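HTH cro/C1-type domain-containing protein (Pseudomonas aeruginosa PAO1, PDB 7CSV) is an antitoxin, HigA, that forms a dimer and acts as a regulatory factor by recognising specific pseudopalindromic DNA motifs. Local coordinates at residues F23-A28 with G60-T65. Residues are numbered along the deposited sequence; the frame is centred on the assembly and turned at random.
Sequences FDISPA and GRYFDT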
loop_
_atom_site.group_PDB
_atom_site.type_symbol
_atom_site.label_atom_id
_atom_site.label_comp_id
_atom_site.label_asym_id
_atom_site.label_seq_id
_atom_site.Cartn_x
_atom_site.Cartn_y
_atom_site.Cartn_z
ATOM N N PHE A 23 -3.038 25.044 -1.847
ATOM C CA PHE A 23 -4.362 25.600 -2.085
ATOM C C PHE A 23 -4.919 26.375 -0.899
ATOM O O PHE A 23 -6.078 26.809 -0.955
ATOM C CB PHE A 23 -5.337 24.484 -2.465
ATOM C CG PHE A 23 -5.000 23.805 -3.755
ATOM C CD1 PHE A 23 -5.271 24.419 -4.966
ATOM C CD2 PHE A 23 -4.418 22.547 -3.762
ATOM C CE1 PHE A 23 -4.966 23.794 -6.162
ATOM C CE2 PHE A 23 -4.111 21.919 -4.953
ATOM C CZ PHE A 23 -4.384 22.543 -6.156
ATOM N N ASP A 24 -4.141 26.544 0.173
ATOM C CA ASP A 24 -4.576 27.271 1.372
ATOM C C ASP A 24 -5.802 26.616 2.010
ATOM O O ASP A 24 -6.742 27.291 2.437
ATOM C CB ASP A 24 -4.847 28.747 1.059
ATOM C CG ASP A 24 -4.859 29.622 2.304
ATOM O OD1 ASP A 24 -4.663 29.092 3.422
ATOM O OD2 ASP A 24 -5.075 30.844 2.162
ATOM N N ILE A 25 -5.795 25.290 2.084
ATOM C CA ILE A 25 -6.878 24.531 2.699
ATOM C C ILE A 25 -6.432 24.039 4.066
ATOM O O ILE A 25 -5.367 23.420 4.202
ATOM C CB ILE A 25 -7.309 23.349 1.813
ATOM C CG1 ILE A 25 -7.796 23.845 0.456
ATOM C CG2 ILE A 25 -8.363 22.528 2.524
ATOM C CD1 ILE A 25 -7.979 22.734 -0.558
ATOM N N SER A 26 -7.249 24.299 5.082
ATOM C CA SER A 26 -7.002 23.757 6.399
ATOM C C SER A 26 -7.358 22.272 6.434
ATOM O O SER A 26 -8.172 21.801 5.635
ATOM C CB SER A 26 -7.824 24.507 7.441
ATOM O OG SER A 26 -9.167 24.048 7.431
ATOM N N PRO A 27 -6.764 21.515 7.359
ATOM C CA PRO A 27 -7.157 20.104 7.491
ATOM C C PRO A 27 -8.640 19.929 7.761
ATOM O O PRO A 27 -9.263 19.012 7.209
ATOM C CB PRO A 27 -6.295 19.612 8.659
ATOM C CG PRO A 27 -5.088 20.483 8.607
ATOM C CD PRO A 27 -5.607 21.840 8.215
ATOM N N ALA A 28 -9.225 20.804 8.585
ATOM C CA ALA A 28 -10.654 20.722 8.874
ATOM C C ALA A 28 -11.491 20.988 7.631
ATOM O O ALA A 28 -12.495 20.300 7.395
ATOM C CB ALA A 28 -11.020 21.703 9.988
ATOM N N GLY A 60 -7.930 11.318 -4.057
ATOM C CA GLY A 60 -7.812 11.367 -5.506
ATOM C C GLY A 60 -8.966 12.122 -6.134
ATOM O O GLY A 60 -8.765 12.964 -7.012
ATOM N N ARG A 61 -10.194 11.833 -5.679
ATOM C CA ARG A 61 -11.374 12.531 -6.179
ATOM C C ARG A 61 -11.292 14.027 -5.913
ATOM O O ARG A 61 -11.614 14.845 -6.786
ATOM C CB ARG A 61 -12.627 11.945 -5.524
ATOM C CG ARG A 61 -13.906 12.760 -5.735
ATOM C CD ARG A 61 -14.500 12.535 -7.096
ATOM N NE ARG A 61 -15.821 13.162 -7.198
ATOM C CZ ARG A 61 -16.476 13.340 -8.340
ATOM N NH1 ARG A 61 -15.939 12.939 -9.485
ATOM N NH2 ARG A 61 -17.669 13.927 -8.335
ATOM N N TYR A 62 -10.879 14.407 -4.710
ATOM C CA TYR A 62 -10.894 15.820 -4.348
ATOM C C TYR A 62 -9.800 16.592 -5.076
ATOM O O TYR A 62 -10.034 17.691 -5.584
ATOM C CB TYR A 62 -10.735 15.968 -2.842
ATOM C CG TYR A 62 -10.969 17.380 -2.379
ATOM C CD1 TYR A 62 -12.193 17.992 -2.580
ATOM C CD2 TYR A 62 -9.963 18.098 -1.764
ATOM C CE1 TYR A 62 -12.414 19.288 -2.165
ATOM C CE2 TYR A 62 -10.167 19.396 -1.345
ATOM C CZ TYR A 62 -11.399 19.985 -1.548
ATOM O OH TYR A 62 -11.609 21.283 -1.132
ATOM N N PHE A 63 -8.588 16.043 -5.118
ATOM C CA PHE A 63 -7.441 16.790 -5.617
ATOM C C PHE A 63 -7.054 16.464 -7.060
ATOM O O PHE A 63 -5.976 16.879 -7.495
ATOM C CB PHE A 63 -6.236 16.544 -4.708
ATOM C CG PHE A 63 -6.330 17.232 -3.387
ATOM C CD1 PHE A 63 -6.477 18.613 -3.322
ATOM C CD2 PHE A 63 -6.244 16.512 -2.206
ATOM C CE1 PHE A 63 -6.554 19.266 -2.110
ATOM C CE2 PHE A 63 -6.318 17.160 -0.976
ATOM C CZ PHE A 63 -6.475 18.546 -0.928
ATOM N N ASP A 64 -7.889 15.742 -7.811
ATOM C CA ASP A 64 -7.569 15.371 -9.193
ATOM C C ASP A 64 -6.260 14.579 -9.286
ATOM O O ASP A 64 -5.347 14.929 -10.034
ATOM C CB ASP A 64 -7.499 16.608 -10.100
ATOM C CG ASP A 64 -8.862 17.107 -10.522
ATOM O OD1 ASP A 64 -9.870 16.403 -10.303
ATOM O OD2 ASP A 64 -8.925 18.215 -11.093
ATOM N N THR A 65 -6.156 13.517 -8.501
ATOM C CA THR A 65 -5.054 12.573 -8.644
ATOM C C THR A 65 -5.636 11.175 -8.777
ATOM O O THR A 65 -6.822 10.951 -8.529
ATOM C CB THR A 65 -4.094 12.591 -7.448
ATOM O OG1 THR A 65 -4.744 11.998 -6.314
ATOM C CG2 THR A 65 -3.643 13.997 -7.108
#
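Ile25 points its CD1 methyl at the rings of Tyr62 and Phe63, joining the link between helices 11-23 and 27-34 to the end of helix 53-63 in this helix-turn-helix domain of the Cro/C1 type. The methyl meets both rings at their edges, near their planes, 4.1 Å from Phe63 CE1 and 4.1 Å from Tyr62 CE2, and also touches the hydroxyl, Tyr62 OH, at 4.0 Å. CG1 of Ile25 stands anti to the carbonyl carbon (chi1 -60°) and the chain runs on extended to CD1, which carries the methyl across to the two aromatics. Those aromatics are neighbours in sequence yet meet each other directly in a T-shaped (edge-to-face) pair: the edge of Tyr62 stands over one face of Phe63, with Tyr62 CD2 3.5 Å above the centre of that ring. Their first torsions differ, Tyr62 CG lying anti to its backbone N (chi1 -171°) and Phe63 CG beside its own, and direct the two rings so that they meet. Phe23 approaches Phe63 obliquely, its CD2 4.2 Å from Phe63 CE1. Within the same chain, Phe63 meets the ring of Phe19 and packs on Leu15 and Leu30, while Tyr62 lies against Leu30, Ala33 and Leu34, so the two aromatics bridge to helices 11-23 and 27-34. Leu97 of the second subunit packs on both Phe23 and Ile25, so this patch is part of the dimer interface. The chain leaves helical geometry at Asp24 and at Asp64, both with positive phi; past the latter, Thr65 N donates a 6→1 backbone bond to Gly60 O at 3.1 Å.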